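Local structure of assembly chaperone of ribosomal protein L4 (Acl4) (Chaetomium thermophilum, 5TQB) at residues C170-I174 / V194-R200; V262-Y266 / W302-C306. The protein probably acts as a dedicated chaperone, binding ribosomal protein L4 and guarding it until it is assembled into the large ribosomal subunit. One frame throughout, in Å; residues are numbered along the deposited sequence.

Contact 1: residues C170-I174 / V194-R200; sequences CEALI and VRISQER
Glu171 OE2 is gripped by two hydrogen bonds, and a third side chain of residues 194-200 approaches it more loosely. Gln198 NE2 donates the straighter bond, 3.1 Å to Glu171 OE2 with an N-H...O angle of 163°. Glu171 OE2 lies close to the Gln198 amide plane and accepts through its anti lone pair. Arg195 NH1 arrives on the syn side, tilted 27° out of the carboxylate plane, and makes a more bent salt bridge, also 3.1 Å from Glu171 OE2. At 3.6 Å from Glu171 OE2, Arg200 NH2 adds a long ion pair; its guanidinium has a stronger partner in Glu203.

The donors are themselves linked. Arg195 NH1 gives a second bond to Gln198 OE1 (2.9 Å), which takes it on a lone pair in the carbonyl plane. With both ends engaged, and NE2 also bonded to Glu167, the amide is fixed in its rotation. The two guanidinium groups overlap near their rims, a closeness the carboxylates of Glu171 and Glu203 probably offset. The Glu171 chain, bent at chi2 (-65°), brings its carboxylate to this cluster. A leucine in place of Glu171 would probably leave Arg195 NH1 without its carboxylate, with the long, weak pairing of Arg195 NE to Glu203 remaining, and Gln198 NE2 with one acceptor fewer.

Beside the charges, Ile174 CG2 and Val194 CG2 meet tip to tip at 4.0 Å, with Cys170 CB 4.3 Å from Val194 CG2. A Schellman motif with Glu199 as its C-prime residue ends the helix, and Arg200 then takes the N-cap position of the next.

Helices 166-180 and 185-197 are thus joined as a helical hairpin. Cys170 and Leu173 pack against helix 131-156, Ile196 against helices 201-212 and 228-240, while Ser197 and Gln198 meet the chain of another protein.

Contact 2: residues V262-Y266 / W302-C306; sequences VEVWY and WLRQC. With EDO (1,2-ethanediol), chain G.
Trp265 and Trp302 make the aromatic core of this contact, a T-shaped pair in which the edge of Trp265 is directed at the face of Trp302. The six-membered ring centroids are 4.7 Å apart and the planes stand at 61°; the closest carbons, Trp265 CE3 and Trp302 CE3, are 3.3 Å apart. A bond from Trp265 NE1 to the backbone oxygen of Asp259 helps fix the indole, and Arg272 makes a cation-pi contact with Trp302.

A CH-pi contact comes next. Gln305 CG sits over the centre of the Trp265 six-membered ring, 3.5 Å from its centroid, placed there by a first torsion that sets CG anti to the backbone N (chi1 -174°). Beyond it, Gln305 NE2 gives a weak hydrogen bond to O2 of a 1,2-ethanediol, probably a crystallisation additive.

Apolar packing completes the set. Trp265 CB rests 3.6 Å from Cys306 CB, Cys306 SG lies 3.9 Å from Val262 CG1, and Leu303 CD2 approaches Tyr266 CD1 at 4.2 Å. The Tyr266 hydroxyl is bonded to His323 and to the backbone of another protein's chain.

The short helical segments run nearly antiparallel (159° between directions) with axes 8.3 Å apart, a close helical hairpin of the kind stacked side by side in TPR-like alpha-solenoids.

Overall arrangement
Both segments of contact 1 precede those of contact 2 along an all-helical chain. Their centres lie 30 Å apart and their nearest atoms about 15 Å, so they do not meet directly. Each ties together two consecutive helices, 166-180 with 185-197 in contact 1 and 262-281 with 291-313 in contact 2; helices 201-212, 228-240 and 244-257 lie between them in sequence. The two contacts therefore hold together separate helix pairs of the array and share no helix. Both have residues within reach of a second protein chain, probably the L4 client, consistent with separate parts of the solenoid contributing to one binding surface.

Contact 1: residues C170-I174 / V194-R200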
loop_
_atom_site.group_PDB
_atom_site.type_symbol
_atom_site.label_atom_id
_atom_site.label_comp_id
_atom_site.label_asym_id
_atom_site.label_seq_id
_atom_site.Cartn_x
_atom_site.Cartn_y
_atom_site.Cartn_z
ATOM N N CYS B 170 11.132 20.856 -14.559
ATOM C CA CYS B 170 10.038 20.347 -13.731
ATOM C C CYS B 170 8.693 20.844 -14.245
ATOM O O CYS B 170 7.736 20.076 -14.331
ATOM C CB CYS B 170 10.207 20.771 -12.267
ATOM S SG CYS B 170 11.511 19.910 -11.348
ATOM N N GLU B 171 8.624 22.128 -14.583
ATOM C CA GLU B 171 7.390 22.718 -15.090
ATOM C C GLU B 171 6.918 22.036 -16.373
ATOM O O GLU B 171 5.717 21.899 -16.601
ATOM C CB GLU B 171 7.570 24.221 -15.337
ATOM C CG GLU B 171 7.231 25.100 -14.137
ATOM C CD GLU B 171 5.760 25.033 -13.746
ATOM O OE1 GLU B 171 4.969 24.397 -14.479
ATOM O OE2 GLU B 171 5.394 25.613 -12.699
ATOM N N ALA B 172 7.865 21.608 -17.202
ATOM C CA ALA B 172 7.539 20.962 -18.470
ATOM C C ALA B 172 7.054 19.541 -18.224
ATOM O O ALA B 172 6.171 19.039 -18.923
ATOM C CB ALA B 172 8.752 20.956 -19.387
ATOM N N LEU B 173 7.632 18.898 -17.217
ATOM C CA LEU B 173 7.270 17.531 -16.883
ATOM C C LEU B 173 5.850 17.445 -16.329
ATOM O O LEU B 173 5.081 16.570 -16.729
ATOM C CB LEU B 173 8.278 16.947 -15.892
ATOM C CG LEU B 173 9.643 16.636 -16.514
ATOM C CD1 LEU B 173 10.733 16.577 -15.458
ATOM C CD2 LEU B 173 9.575 15.326 -17.281
ATOM N N ILE B 174 5.490 18.358 -15.429
ATOM C CA ILE B 174 4.179 18.290 -14.783
ATOM C C ILE B 174 3.050 18.758 -15.706
ATOM O O ILE B 174 1.899 18.367 -15.520
ATOM C CB ILE B 174 4.130 19.073 -13.440
ATOM C CG1 ILE B 174 4.424 20.560 -13.658
ATOM C CG2 ILE B 174 5.107 18.466 -12.437
ATOM C CD1 ILE B 174 4.187 21.427 -12.427
ATOM N N VAL B 194 6.099 20.499 -6.596
ATOM C CA VAL B 194 6.715 21.632 -7.289
ATOM C C VAL B 194 6.244 22.967 -6.713
ATOM O O VAL B 194 7.056 23.822 -6.367
ATOM C CB VAL B 194 6.403 21.594 -8.807
ATOM C CG1 VAL B 194 6.932 22.841 -9.512
ATOM C CG2 VAL B 194 6.996 20.338 -9.441
ATOM N N ARG B 195 4.928 23.134 -6.621
ATOM C CA ARG B 195 4.325 24.367 -6.122
ATOM C C ARG B 195 4.885 24.796 -4.759
ATOM O O ARG B 195 5.220 25.970 -4.565
ATOM C CB ARG B 195 2.805 24.203 -6.041
ATOM C CG ARG B 195 2.122 24.094 -7.400
ATOM C CD ARG B 195 2.037 25.443 -8.093
ATOM N NE ARG B 195 1.395 25.351 -9.403
ATOM C CZ ARG B 195 2.030 25.053 -10.533
ATOM N NH1 ARG B 195 3.334 24.809 -10.531
ATOM N NH2 ARG B 195 1.359 24.995 -11.672
ATOM N N ILE B 196 4.990 23.844 -3.831
ATOM C CA ILE B 196 5.535 24.104 -2.499
ATOM C C ILE B 196 6.906 24.758 -2.605
ATOM O O ILE B 196 7.172 25.781 -1.969
ATOM C CB ILE B 196 5.665 22.801 -1.675
ATOM C CG1 ILE B 196 4.283 22.230 -1.349
ATOM C CG2 ILE B 196 6.417 23.049 -0.371
ATOM C CD1 ILE B 196 4.297 20.773 -0.871
ATOM N N SER B 197 7.774 24.163 -3.413
ATOM C CA SER B 197 9.111 24.699 -3.609
ATOM C C SER B 197 9.112 25.984 -4.441
ATOM O O SER B 197 10.147 26.634 -4.576
ATOM C CB SER B 197 10.013 23.649 -4.250
ATOM O OG SER B 197 10.476 22.739 -3.268
ATOM N N GLN B 198 7.956 26.343 -4.993
ATOM C CA GLN B 198 7.805 27.608 -5.708
ATOM C C GLN B 198 7.150 28.657 -4.820
ATOM O O GLN B 198 6.781 29.728 -5.293
ATOM C CB GLN B 198 6.959 27.416 -6.963
ATOM C CG GLN B 198 7.636 26.624 -8.057
ATOM C CD GLN B 198 6.722 26.399 -9.238
ATOM O OE1 GLN B 198 5.534 26.117 -9.072
ATOM N NE2 GLN B 198 7.264 26.539 -10.440
ATOM N N GLU B 199 7.003 28.338 -3.537
ATOM C CA GLU B 199 6.359 29.232 -2.580
ATOM C C GLU B 199 4.923 29.541 -3.001
ATOM O O GLU B 199 4.399 30.619 -2.711
ATOM C CB GLU B 199 7.164 30.528 -2.428
ATOM C CG GLU B 199 8.649 30.297 -2.183
ATOM C CD GLU B 199 9.460 31.582 -2.168
ATOM O OE1 GLU B 199 8.854 32.676 -2.133
ATOM O OE2 GLU B 199 10.707 31.497 -2.193
ATOM N N ARG B 200 4.300 28.591 -3.696
ATOM C CA ARG B 200 2.892 28.692 -4.072
ATOM C C ARG B 200 2.066 27.717 -3.246
ATOM O O ARG B 200 1.674 26.648 -3.724
ATOM C CB ARG B 200 2.704 28.390 -5.556
ATOM C CG ARG B 200 3.234 29.476 -6.490
ATOM C CD ARG B 200 2.507 29.449 -7.820
ATOM N NE ARG B 200 3.388 29.116 -8.931
ATOM C CZ ARG B 200 2.959 28.777 -10.143
ATOM N NH1 ARG B 200 1.660 28.720 -10.398
ATOM N NH2 ARG B 200 3.831 28.489 -11.100
#

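Contact 2: residues V262-Y266 / W302-C306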
loop_
_atom_site.group_PDB
_atom_site.type_symbol
_atom_site.label_atom_id
_atom_site.label_comp_id
_atom_site.label_asym_id
_atom_site.label_seq_id
_atom_site.Cartn_x
_atom_site.Cartn_y
_atom_site.Cartn_z
ATOM N N VAL B 262 7.739 2.141 10.820
ATOM C CA VAL B 262 8.279 3.119 11.747
ATOM C C VAL B 262 7.974 4.532 11.282
ATOM O O VAL B 262 7.491 5.363 12.056
ATOM C CB VAL B 262 9.804 2.963 11.889
ATOM C CG1 VAL B 262 10.387 4.059 12.809
ATOM C CG2 VAL B 262 10.143 1.588 12.430
ATOM N N GLU B 263 8.254 4.789 10.008
ATOM C CA GLU B 263 8.162 6.130 9.455
ATOM C C GLU B 263 6.725 6.639 9.451
ATOM O O GLU B 263 6.489 7.845 9.545
ATOM C CB GLU B 263 8.747 6.154 8.044
ATOM C CG GLU B 263 8.915 7.553 7.471
ATOM C CD GLU B 263 10.010 7.636 6.416
ATOM O OE1 GLU B 263 10.023 8.623 5.654
ATOM O OE2 GLU B 263 10.865 6.724 6.356
ATOM N N VAL B 264 5.763 5.726 9.363
ATOM C CA VAL B 264 4.360 6.127 9.371
ATOM C C VAL B 264 3.866 6.428 10.787
ATOM O O VAL B 264 3.042 7.324 10.973
ATOM C CB VAL B 264 3.468 5.087 8.681
ATOM C CG1 VAL B 264 1.986 5.433 8.845
ATOM C CG2 VAL B 264 3.821 5.021 7.205
ATOM N N TRP B 265 4.361 5.694 11.782
ATOM C CA TRP B 265 4.012 6.003 13.164
ATOM C C TRP B 265 4.534 7.398 13.501
ATOM O O TRP B 265 3.857 8.189 14.149
ATOM C CB TRP B 265 4.583 4.969 14.137
ATOM C CG TRP B 265 3.781 3.700 14.233
ATOM C CD1 TRP B 265 4.161 2.455 13.820
ATOM C CD2 TRP B 265 2.466 3.555 14.784
ATOM N NE1 TRP B 265 3.164 1.545 14.078
ATOM C CE2 TRP B 265 2.112 2.194 14.669
ATOM C CE3 TRP B 265 1.554 4.442 15.362
ATOM C CZ2 TRP B 265 0.882 1.700 15.108
ATOM C CZ3 TRP B 265 0.334 3.951 15.798
ATOM C CH2 TRP B 265 0.010 2.592 15.672
ATOM N N TYR B 266 5.737 7.699 13.028
ATOM C CA TYR B 266 6.332 9.008 13.241
ATOM C C TYR B 266 5.522 10.114 12.571
ATOM O O TYR B 266 5.175 11.108 13.203
ATOM C CB TYR B 266 7.762 9.034 12.712
ATOM C CG TYR B 266 8.359 10.412 12.731
ATOM C CD1 TYR B 266 8.838 10.961 13.912
ATOM C CD2 TYR B 266 8.430 11.174 11.576
ATOM C CE1 TYR B 266 9.378 12.221 13.940
ATOM C CE2 TYR B 266 8.961 12.437 11.594
ATOM C CZ TYR B 266 9.436 12.958 12.779
ATOM O OH TYR B 266 9.976 14.224 12.793
ATOM N N TRP B 302 1.153 7.631 19.349
ATOM C CA TRP B 302 1.751 7.295 18.065
ATOM C C TRP B 302 3.275 7.275 18.162
ATOM O O TRP B 302 3.926 6.380 17.621
ATOM C CB TRP B 302 1.298 8.285 16.990
ATOM C CG TRP B 302 -0.050 7.969 16.407
ATOM C CD1 TRP B 302 -1.261 8.078 17.026
ATOM C CD2 TRP B 302 -0.322 7.495 15.081
ATOM N NE1 TRP B 302 -2.268 7.702 16.172
ATOM C CE2 TRP B 302 -1.718 7.338 14.972
ATOM C CE3 TRP B 302 0.480 7.190 13.979
ATOM C CZ2 TRP B 302 -2.330 6.892 13.800
ATOM C CZ3 TRP B 302 -0.129 6.741 12.816
ATOM C CH2 TRP B 302 -1.519 6.597 12.736
ATOM N N LEU B 303 3.842 8.252 18.869
ATOM C CA LEU B 303 5.292 8.384 18.952
ATOM C C LEU B 303 5.899 7.330 19.870
ATOM O O LEU B 303 6.988 6.827 19.608
ATOM C CB LEU B 303 5.674 9.786 19.427
ATOM C CG LEU B 303 5.359 10.932 18.460
ATOM C CD1 LEU B 303 5.599 12.268 19.144
ATOM C CD2 LEU B 303 6.187 10.829 17.187
ATOM N N ARG B 304 5.202 7.012 20.955
ATOM C CA ARG B 304 5.620 5.920 21.825
ATOM C C ARG B 304 5.670 4.645 20.996
ATOM O O ARG B 304 6.647 3.897 21.041
ATOM C CB ARG B 304 4.650 5.757 22.997
ATOM C CG ARG B 304 4.759 6.858 24.049
ATOM C CD ARG B 304 5.611 6.431 25.235
ATOM N NE ARG B 304 5.854 7.534 26.161
ATOM C CZ ARG B 304 4.991 7.952 27.086
ATOM N NH1 ARG B 304 3.805 7.369 27.219
ATOM N NH2 ARG B 304 5.312 8.965 27.877
ATOM N N GLN B 305 4.619 4.425 20.216
ATOM C CA GLN B 305 4.511 3.225 19.399
ATOM C C GLN B 305 5.569 3.225 18.303
ATOM O O GLN B 305 6.046 2.168 17.894
ATOM C CB GLN B 305 3.117 3.130 18.786
ATOM C CG GLN B 305 2.857 1.829 18.035
ATOM C CD GLN B 305 2.929 0.611 18.934
ATOM O OE1 GLN B 305 2.697 0.696 20.141
ATOM N NE2 GLN B 305 3.251 -0.533 18.348
ATOM N N CYS B 306 5.937 4.414 17.831
ATOM C CA CYS B 306 6.992 4.531 16.837
ATOM C C CYS B 306 8.302 3.998 17.405
ATOM O O CYS B 306 8.951 3.155 16.788
ATOM C CB CYS B 306 7.158 5.983 16.388
ATOM S SG CYS B 306 8.651 6.296 15.419
HETATM C C1 EDO G . 0.061 -1.803 17.046
HETATM O O1 EDO G . -0.746 -1.477 15.935
HETATM C C2 EDO G . 1.201 -2.701 16.610
HETATM O O2 EDO G . 2.162 -1.948 15.900
#